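Local coordinates for SPbeta prophage-derived uncharacterized protein YopX (Bacillus subtilis, PDB 2I2L) that is of unknown function, an all-beta homodimeric protein of the YopX family carried by a prophage, at residues A4-D9 with M13-D18; W31-L36 with V42-S47. One frame throughout, in Å; residues are numbered along the deposited sequence.

Contact 1. Residues A4-D9 with M13-D18; sequences AYRVWD and MHYWDD
Arg6 and Tyr15 run side by side from neighbouring strands of an antiparallel beta hairpin, strands 5-8 and 13-15, which forms one end of a four-stranded sheet. The guanidinium takes hold of the phenol oxygen side-on with two nitrogens: Arg6 NE lies 2.9 Å and Arg6 NH2 3.0 Å from Tyr15 OH, which sits close to the guanidinium plane while the phenol ring is turned 63° from it. Bends in the Arg6 chain at chi2 and chi3 bring its end across to the hydroxyl. Met13, a selenomethionine on the same face, sets its CE over one guanidinium face, toward the rim, and its SE lies 3.5 Å from Arg6 CD. Trp8 completes this row obliquely, its CZ3 and CE3 against the backbone N of Met13. Tyr66 packs against the Tyr15 ring and Met55 of strand 53-60 against Arg6 and Met13.

On the other face, Val7 and His14 form a hydrogen-bonded pair, with His14 N 2.8 Å from Val7 O. At the open end of the hairpin Trp16 spreads one indole face over Ala4 CA, a CH-pi contact, while Trp16 CB lies over one face of the Tyr5 ring; Trp16 N donates to Tyr5 O (3.1 Å). Toward the turn, Asp9 OD2 accepts the backbone N-H groups of Glu11 and Gln12, which would steady the carboxylate. Its other oxygen, Asp9 OD1, accepts the N-H of His14 NE2 at 3.1 Å, fairly straight at 166°; the oxygen lies in the imidazole plane, whereas the N-H comes in from above the carboxylate plane.

Contact 2. Residues W31-L36 with V42-S47; sequences WTLKRL and VPVVDS
Leu33 faces both Val44 and Val45 across an antiparallel hairpin, the two-against-one pairing of a classic beta bulge. Leu33 O takes Val44 N at 2.7 Å and a weak second bond from Val45 N at 3.4 Å; Leu33 N returns a bond to Val45 O (2.7 Å). With CG anti to the backbone N (chi1 -178°), the Leu33 side chain sets CD2 against Val44 CB at 3.6 Å, while its CB meets Val45 CG2. At the bulge the Val44 side chain starts out toward strand 31-36, and its CG2 also touches Arg35 CB.

Beyond the bulge Lys34 pairs with Pro43, and Arg35 with Val42 is the next hydrogen-bonded pair, with Val42 N 2.7 Å from Arg35 O. On the opposite face Lys34 CD lies across CA and CB of Pro43, and Thr32 OG1 lies beside Asp46 OD1 at 3.1 Å. Where the hairpin opens, the Trp31 indole lies over the backbone of Asp46 and Ser47: Ser47 CB stands 3.6 Å from the centroid of the five-membered ring, a CH-pi contact, and Asp46 O lies over the same face.

Strand 31-36 is the middle member of a three-stranded antiparallel sheet, hydrogen-bonded on its other edge to strand 21-25, and Leu33 reaches from it to Tyr5 and Val7 of strand 5-8 and His14 of strand 13-15.

How the contacts relate
The two hairpins follow one another along the chain and belong to separate antiparallel sheets, yet they pack together, with centres about 11 Å apart. The Val7 and His14 face of contact 1 meets the Leu33 and Val45 face of contact 2, with Val44 beside it. Val7 CG2 lies 3.3 Å from Leu33 CD2, and Asp9 CB the same distance from Val45 CG1; Tyr5 OH is 3.7 Å from Leu33 CD1. His14 NE2, which is bonded to Asp9, lies 3.7 Å from Val44 CG1, so a bulge residue of contact 2 packs against the imidazole. Contact 1 also reaches the dimer partner, where Tyr5 packs on Ile25 and Trp16 on Gly29 of the second subunit, whereas contact 2 touches no other chain.

Contact 1. Residues A4-D9 with M13-D18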
ATOM      1  N   ALA B   4      -1.558   7.071  -5.329  1.00 37.98           N
ATOM      2  CA  ALA B   4      -2.424   7.828  -4.420  1.00 35.81           C
ATOM      3  C   ALA B   4      -1.938   7.849  -2.972  1.00 34.09           C
ATOM      4  O   ALA B   4      -1.585   6.816  -2.393  1.00 33.50           O
ATOM      5  CB  ALA B   4      -3.855   7.286  -4.469  1.00 33.28           C
ATOM      6  N   TYR B   5      -1.916   9.049  -2.403  1.00 32.31           N
ATOM      7  CA  TYR B   5      -1.522   9.239  -1.015  1.00 30.28           C
ATOM      8  C   TYR B   5      -2.080  10.587  -0.571  1.00 29.98           C
ATOM      9  O   TYR B   5      -2.551  11.381  -1.398  1.00 28.68           O
ATOM     10  CB  TYR B   5       0.011   9.231  -0.855  1.00 26.20           C
ATOM     11  CG  TYR B   5       0.686  10.484  -1.349  1.00 21.82           C
ATOM     12  CD1 TYR B   5       1.107  10.590  -2.664  1.00 20.52           C
ATOM     13  CD2 TYR B   5       0.808  11.606  -0.521  1.00 20.45           C
ATOM     14  CE1 TYR B   5       1.623  11.785  -3.161  1.00 21.20           C
ATOM     15  CE2 TYR B   5       1.314  12.802  -1.000  1.00 18.63           C
ATOM     16  CZ  TYR B   5       1.717  12.890  -2.329  1.00 21.29           C
ATOM     17  OH  TYR B   5       2.167  14.086  -2.855  1.00 20.93           O
ATOM     18  N   ARG B   6      -2.042  10.815   0.737  1.00 30.09           N
ATOM     19  CA  ARG B   6      -2.489  12.064   1.349  1.00 30.84           C
ATOM     20  C   ARG B   6      -1.629  12.263   2.597  1.00 30.69           C
ATOM     21  O   ARG B   6      -1.262  11.298   3.267  1.00 30.69           O
ATOM     22  CB  ARG B   6      -3.981  11.998   1.739  1.00 30.25           C
ATOM     23  CG  ARG B   6      -4.380  10.705   2.430  1.00 32.12           C
ATOM     24  CD  ARG B   6      -5.255  10.911   3.662  1.00 33.62           C
ATOM     25  NE  ARG B   6      -6.687  10.769   3.399  1.00 33.68           N
ATOM     26  CZ  ARG B   6      -7.508  10.015   4.132  1.00 34.46           C
ATOM     27  NH1 ARG B   6      -7.050   9.327   5.178  1.00 30.01           N
ATOM     28  NH2 ARG B   6      -8.796   9.941   3.818  1.00 36.10           N
ATOM     29  N   VAL B   7      -1.270  13.504   2.889  1.00 31.15           N
ATOM     30  CA  VAL B   7      -0.484  13.772   4.082  1.00 31.54           C
ATOM     31  C   VAL B   7      -1.169  14.801   4.949  1.00 32.12           C
ATOM     32  O   VAL B   7      -1.687  15.811   4.466  1.00 30.97           O
ATOM     33  CB  VAL B   7       0.933  14.293   3.769  1.00 30.08           C
ATOM     34  CG1 VAL B   7       1.768  13.206   3.144  1.00 30.39           C
ATOM     35  CG2 VAL B   7       0.847  15.475   2.859  1.00 30.82           C
ATOM     36  N   TRP B   8      -1.188  14.507   6.240  1.00 34.27           N
ATOM     37  CA  TRP B   8      -1.755  15.396   7.237  1.00 36.57           C
ATOM     38  C   TRP B   8      -0.510  16.118   7.744  1.00 38.15           C
ATOM     39  O   TRP B   8       0.419  15.473   8.235  1.00 37.93           O
ATOM     40  CB  TRP B   8      -2.383  14.571   8.354  1.00 37.92           C
ATOM     41  CG  TRP B   8      -2.950  15.375   9.474  1.00 40.83           C
ATOM     42  CD1 TRP B   8      -2.590  15.310  10.791  1.00 41.17           C
ATOM     43  CD2 TRP B   8      -4.044  16.294   9.405  1.00 42.10           C
ATOM     44  NE1 TRP B   8      -3.400  16.122  11.549  1.00 40.96           N
ATOM     45  CE2 TRP B   8      -4.306  16.739  10.723  1.00 40.86           C
ATOM     46  CE3 TRP B   8      -4.840  16.785   8.356  1.00 42.17           C
ATOM     47  CZ2 TRP B   8      -5.321  17.645  11.025  1.00 39.45           C
ATOM     48  CZ3 TRP B   8      -5.857  17.693   8.660  1.00 41.36           C
ATOM     49  CH2 TRP B   8      -6.086  18.108   9.984  1.00 39.63           C
ATOM     50  N   ASP B   9      -0.471  17.440   7.596  1.00 39.50           N
ATOM     51  CA  ASP B   9       0.687  18.213   8.026  1.00 41.15           C
ATOM     52  C   ASP B   9       0.501  18.795   9.418  1.00 43.10           C
ATOM     53  O   ASP B   9       1.291  19.635   9.844  1.00 43.91           O
ATOM     54  CB  ASP B   9       0.949  19.358   7.061  1.00 41.63           C
ATOM     55  CG  ASP B   9      -0.118  20.420   7.131  1.00 43.53           C
ATOM     56  OD1 ASP B   9       0.046  21.477   6.486  1.00 46.38           O
ATOM     57  OD2 ASP B   9      -1.127  20.199   7.835  1.00 42.35           O
HETATM   58  N   MSE B  13      -5.191  18.645   5.512  1.00 47.59           N
HETATM   59  CA  MSE B  13      -4.952  17.423   4.747  1.00 44.47           C
HETATM   60  C   MSE B  13      -4.528  17.764   3.317  1.00 41.53           C
HETATM   61  O   MSE B  13      -5.100  18.658   2.691  1.00 40.44           O
HETATM   62  CB  MSE B  13      -6.227  16.575   4.717  1.00 43.99           C
HETATM   63  CG  MSE B  13      -6.030  15.190   4.128  1.00 46.31           C
HETATM   64 SE   MSE B  13      -5.026  14.015   5.284  1.00 47.32          SE
HETATM   65  CE  MSE B  13      -6.504  13.219   6.256  1.00 44.77           C
ATOM     66  N   HIS B  14      -3.520  17.054   2.813  1.00 38.47           N
ATOM     67  CA  HIS B  14      -3.018  17.272   1.457  1.00 36.46           C
ATOM     68  C   HIS B  14      -3.176  16.013   0.607  1.00 36.51           C
ATOM     69  O   HIS B  14      -2.737  14.930   1.003  1.00 36.56           O
ATOM     70  CB  HIS B  14      -1.538  17.651   1.482  1.00 35.64           C
ATOM     71  CG  HIS B  14      -1.244  18.922   2.223  1.00 36.55           C
ATOM     72  ND1 HIS B  14      -1.286  20.156   1.623  1.00 35.79           N
ATOM     73  CD2 HIS B  14      -0.930  19.136   3.525  1.00 35.37           C
ATOM     74  CE1 HIS B  14      -1.011  21.090   2.524  1.00 35.00           C
ATOM     75  NE2 HIS B  14      -0.793  20.496   3.680  1.00 35.27           N
ATOM     76  N   TYR B  15      -3.805  16.148  -0.556  1.00 35.87           N
ATOM     77  CA  TYR B  15      -3.976  15.016  -1.458  1.00 34.69           C
ATOM     78  C   TYR B  15      -2.999  15.124  -2.628  1.00 35.44           C
ATOM     79  O   TYR B  15      -2.702  16.223  -3.106  1.00 34.48           O
ATOM     80  CB  TYR B  15      -5.415  14.935  -1.942  1.00 33.24           C
ATOM     81  CG  TYR B  15      -6.311  14.235  -0.948  1.00 34.60           C
ATOM     82  CD1 TYR B  15      -6.171  12.868  -0.699  1.00 33.97           C
ATOM     83  CD2 TYR B  15      -7.279  14.941  -0.227  1.00 34.16           C
ATOM     84  CE1 TYR B  15      -6.968  12.217   0.242  1.00 34.37           C
ATOM     85  CE2 TYR B  15      -8.084  14.300   0.721  1.00 33.72           C
ATOM     86  CZ  TYR B  15      -7.921  12.939   0.949  1.00 35.20           C
ATOM     87  OH  TYR B  15      -8.691  12.299   1.893  1.00 34.96           O
ATOM     88  N   TRP B  16      -2.488  13.968  -3.056  1.00 36.42           N
ATOM     89  CA  TRP B  16      -1.504  13.859  -4.136  1.00 36.03           C
ATOM     90  C   TRP B  16      -1.822  14.657  -5.397  1.00 35.24           C
ATOM     91  O   TRP B  16      -0.924  15.209  -6.040  1.00 33.28           O
ATOM     92  CB  TRP B  16      -1.310  12.387  -4.513  1.00 37.16           C
ATOM     93  CG  TRP B  16      -2.549  11.758  -5.062  1.00 39.35           C
ATOM     94  CD1 TRP B  16      -3.572  11.202  -4.352  1.00 38.66           C
ATOM     95  CD2 TRP B  16      -2.935  11.695  -6.440  1.00 39.83           C
ATOM     96  NE1 TRP B  16      -4.574  10.802  -5.202  1.00 39.10           N
ATOM     97  CE2 TRP B  16      -4.210  11.095  -6.494  1.00 40.25           C
ATOM     98  CE3 TRP B  16      -2.327  12.096  -7.640  1.00 40.88           C
ATOM     99  CZ2 TRP B  16      -4.896  10.881  -7.702  1.00 41.71           C
ATOM    100  CZ3 TRP B  16      -3.011  11.885  -8.847  1.00 41.65           C
ATOM    101  CH2 TRP B  16      -4.280  11.284  -8.863  1.00 39.81           C
ATOM    102  N   ASP B  17      -3.099  14.721  -5.750  1.00 35.17           N
ATOM    103  CA  ASP B  17      -3.501  15.444  -6.941  1.00 36.46           C
ATOM    104  C   ASP B  17      -3.493  16.978  -6.815  1.00 36.68           C
ATOM    105  O   ASP B  17      -3.526  17.668  -7.835  1.00 38.06           O
ATOM    106  CB  ASP B  17      -4.867  14.936  -7.397  1.00 36.50           C
ATOM    107  CG  ASP B  17      -5.846  14.833  -6.261  1.00 39.07           C
ATOM    108  OD1 ASP B  17      -6.458  15.861  -5.897  1.00 41.38           O
ATOM    109  OD2 ASP B  17      -5.991  13.721  -5.717  1.00 40.94           O
ATOM    110  N   ASP B  18      -3.435  17.514  -5.593  1.00 36.03           N
ATOM    111  CA  ASP B  18      -3.400  18.972  -5.404  1.00 37.65           C
ATOM    112  C   ASP B  18      -2.261  19.596  -6.229  1.00 38.24           C
ATOM    113  O   ASP B  18      -1.134  19.091  -6.227  1.00 38.89           O
ATOM    114  CB  ASP B  18      -3.153  19.356  -3.935  1.00 40.01           C
ATOM    115  CG  ASP B  18      -4.172  18.771  -2.973  1.00 42.02           C
ATOM    116  OD1 ASP B  18      -5.387  18.794  -3.271  1.00 43.22           O
ATOM    117  OD2 ASP B  18      -3.747  18.304  -1.894  1.00 43.05           O
TER

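Contact 2. Residues W31-L36 with V42-S47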
ATOM      1  N   TRP B  31      10.251  10.807   4.526  1.00 27.40           N
ATOM      2  CA  TRP B  31       9.512  11.365   3.415  1.00 25.30           C
ATOM      3  C   TRP B  31       9.358  12.854   3.639  1.00 26.04           C
ATOM      4  O   TRP B  31       9.525  13.342   4.757  1.00 26.51           O
ATOM      5  CB  TRP B  31       8.141  10.702   3.275  1.00 21.85           C
ATOM      6  CG  TRP B  31       7.259  10.821   4.474  1.00 19.71           C
ATOM      7  CD1 TRP B  31       6.981   9.847   5.377  1.00 17.68           C
ATOM      8  CD2 TRP B  31       6.474  11.956   4.852  1.00 19.38           C
ATOM      9  NE1 TRP B  31       6.065  10.295   6.287  1.00 15.68           N
ATOM     10  CE2 TRP B  31       5.733  11.584   5.991  1.00 16.90           C
ATOM     11  CE3 TRP B  31       6.323  13.254   4.334  1.00 20.11           C
ATOM     12  CZ2 TRP B  31       4.847  12.454   6.628  1.00 21.63           C
ATOM     13  CZ3 TRP B  31       5.437  14.131   4.967  1.00 22.11           C
ATOM     14  CH2 TRP B  31       4.707  13.724   6.106  1.00 23.40           C
ATOM     15  N   THR B  32       9.046  13.581   2.575  1.00 26.87           N
ATOM     16  CA  THR B  32       8.883  15.024   2.667  1.00 26.44           C
ATOM     17  C   THR B  32       7.895  15.530   1.639  1.00 25.72           C
ATOM     18  O   THR B  32       8.061  15.295   0.446  1.00 25.19           O
ATOM     19  CB  THR B  32      10.197  15.738   2.399  1.00 27.01           C
ATOM     20  OG1 THR B  32      11.178  15.317   3.353  1.00 28.00           O
ATOM     21  CG2 THR B  32       9.994  17.242   2.472  1.00 27.81           C
ATOM     22  N   LEU B  33       6.873  16.237   2.089  1.00 25.91           N
ATOM     23  CA  LEU B  33       5.912  16.767   1.149  1.00 27.22           C
ATOM     24  C   LEU B  33       6.429  18.102   0.631  1.00 30.08           C
ATOM     25  O   LEU B  33       6.565  19.049   1.396  1.00 31.40           O
ATOM     26  CB  LEU B  33       4.559  16.973   1.812  1.00 24.59           C
ATOM     27  CG  LEU B  33       3.531  17.491   0.809  1.00 26.64           C
ATOM     28  CD1 LEU B  33       3.104  16.359  -0.118  1.00 24.02           C
ATOM     29  CD2 LEU B  33       2.329  18.059   1.547  1.00 28.27           C
ATOM     30  N   LYS B  34       6.740  18.171  -0.660  1.00 32.85           N
ATOM     31  CA  LYS B  34       7.214  19.412  -1.262  1.00 36.23           C
ATOM     32  C   LYS B  34       6.065  20.023  -2.064  1.00 38.35           C
ATOM     33  O   LYS B  34       5.062  19.356  -2.329  1.00 38.73           O
ATOM     34  CB  LYS B  34       8.396  19.158  -2.205  1.00 37.35           C
ATOM     35  CG  LYS B  34       9.620  18.512  -1.567  1.00 40.22           C
ATOM     36  CD  LYS B  34      10.189  19.362  -0.443  1.00 40.90           C
ATOM     37  CE  LYS B  34      11.604  18.926  -0.075  1.00 40.23           C
ATOM     38  NZ  LYS B  34      12.596  19.325  -1.112  1.00 38.51           N
ATOM     39  N   ARG B  35       6.219  21.291  -2.440  1.00 40.69           N
ATOM     40  CA  ARG B  35       5.224  22.010  -3.227  1.00 41.97           C
ATOM     41  C   ARG B  35       5.936  23.047  -4.092  1.00 43.45           C
ATOM     42  O   ARG B  35       6.712  23.865  -3.598  1.00 42.28           O
ATOM     43  CB  ARG B  35       4.216  22.701  -2.308  1.00 42.64           C
ATOM     44  CG  ARG B  35       3.332  23.717  -3.022  1.00 45.19           C
ATOM     45  CD  ARG B  35       2.599  24.641  -2.037  1.00 46.03           C
ATOM     46  NE  ARG B  35       1.446  24.009  -1.398  1.00 47.16           N
ATOM     47  CZ  ARG B  35       0.336  23.641  -2.040  1.00 48.58           C
ATOM     48  NH1 ARG B  35       0.216  23.841  -3.349  1.00 48.19           N
ATOM     49  NH2 ARG B  35      -0.659  23.064  -1.374  1.00 48.16           N
ATOM     50  N   LEU B  36       5.673  22.999  -5.392  1.00 46.12           N
ATOM     51  CA  LEU B  36       6.283  23.921  -6.340  1.00 48.51           C
ATOM     52  C   LEU B  36       5.447  25.198  -6.448  1.00 51.14           C
ATOM     53  O   LEU B  36       4.283  25.164  -6.857  1.00 52.26           O
ATOM     54  CB  LEU B  36       6.412  23.237  -7.704  1.00 47.64           C
ATOM     55  CG  LEU B  36       7.366  23.868  -8.713  1.00 47.79           C
ATOM     56  CD1 LEU B  36       6.825  25.212  -9.122  1.00 49.08           C
ATOM     57  CD2 LEU B  36       8.754  24.007  -8.114  1.00 46.32           C
ATOM     58  N   VAL B  42       9.213  24.123  -2.611  1.00 42.54           N
ATOM     59  CA  VAL B  42       9.098  24.571  -1.223  1.00 40.60           C
ATOM     60  C   VAL B  42       8.461  23.533  -0.312  1.00 40.26           C
ATOM     61  O   VAL B  42       7.325  23.117  -0.531  1.00 39.28           O
ATOM     62  CB  VAL B  42       8.259  25.866  -1.125  1.00 42.57           C
ATOM     63  CG1 VAL B  42       8.051  26.240   0.330  1.00 41.78           C
ATOM     64  CG2 VAL B  42       8.951  27.000  -1.880  1.00 42.78           C
ATOM     65  N   PRO B  43       9.180  23.119   0.744  1.00 40.57           N
ATOM     66  CA  PRO B  43       8.660  22.116   1.689  1.00 37.50           C
ATOM     67  C   PRO B  43       7.360  22.491   2.428  1.00 35.79           C
ATOM     68  O   PRO B  43       7.119  23.655   2.760  1.00 35.09           O
ATOM     69  CB  PRO B  43       9.847  21.883   2.636  1.00 38.02           C
ATOM     70  CG  PRO B  43      10.574  23.188   2.590  1.00 38.50           C
ATOM     71  CD  PRO B  43      10.538  23.544   1.125  1.00 38.20           C
ATOM     72  N   VAL B  44       6.535  21.476   2.661  1.00 33.90           N
ATOM     73  CA  VAL B  44       5.250  21.615   3.336  1.00 32.25           C
ATOM     74  C   VAL B  44       5.315  20.890   4.685  1.00 33.26           C
ATOM     75  O   VAL B  44       4.902  21.433   5.720  1.00 32.06           O
ATOM     76  CB  VAL B  44       4.107  20.991   2.490  1.00 31.84           C
ATOM     77  CG1 VAL B  44       2.758  21.300   3.122  1.00 30.73           C
ATOM     78  CG2 VAL B  44       4.165  21.511   1.061  1.00 30.72           C
ATOM     79  N   VAL B  45       5.818  19.656   4.658  1.00 33.24           N
ATOM     80  CA  VAL B  45       5.968  18.856   5.867  1.00 34.90           C
ATOM     81  C   VAL B  45       6.946  17.718   5.688  1.00 36.31           C
ATOM     82  O   VAL B  45       7.252  17.315   4.570  1.00 36.29           O
ATOM     83  CB  VAL B  45       4.649  18.240   6.354  1.00 34.85           C
ATOM     84  CG1 VAL B  45       4.179  18.969   7.591  1.00 33.36           C
ATOM     85  CG2 VAL B  45       3.607  18.287   5.257  1.00 35.89           C
ATOM     86  N   ASP B  46       7.422  17.206   6.821  1.00 38.77           N
ATOM     87  CA  ASP B  46       8.382  16.114   6.878  1.00 39.02           C
ATOM     88  C   ASP B  46       7.816  14.976   7.671  1.00 40.02           C
ATOM     89  O   ASP B  46       6.726  15.058   8.210  1.00 41.80           O
ATOM     90  CB  ASP B  46       9.649  16.567   7.583  1.00 39.38           C
ATOM     91  CG  ASP B  46      10.439  17.537   6.766  1.00 40.84           C
ATOM     92  OD1 ASP B  46      11.253  17.079   5.948  1.00 43.04           O
ATOM     93  OD2 ASP B  46      10.238  18.758   6.921  1.00 43.53           O
ATOM     94  N   SER B  47       8.581  13.903   7.738  1.00 42.16           N
ATOM     95  CA  SER B  47       8.196  12.743   8.510  1.00 44.17           C
ATOM     96  C   SER B  47       8.689  13.062   9.927  1.00 45.32           C
ATOM     97  O   SER B  47       8.311  12.409  10.897  1.00 45.62           O
ATOM     98  CB  SER B  47       8.897  11.493   7.960  1.00 45.07           C
ATOM     99  OG  SER B  47      10.314  11.653   7.920  1.00 44.94           O
TER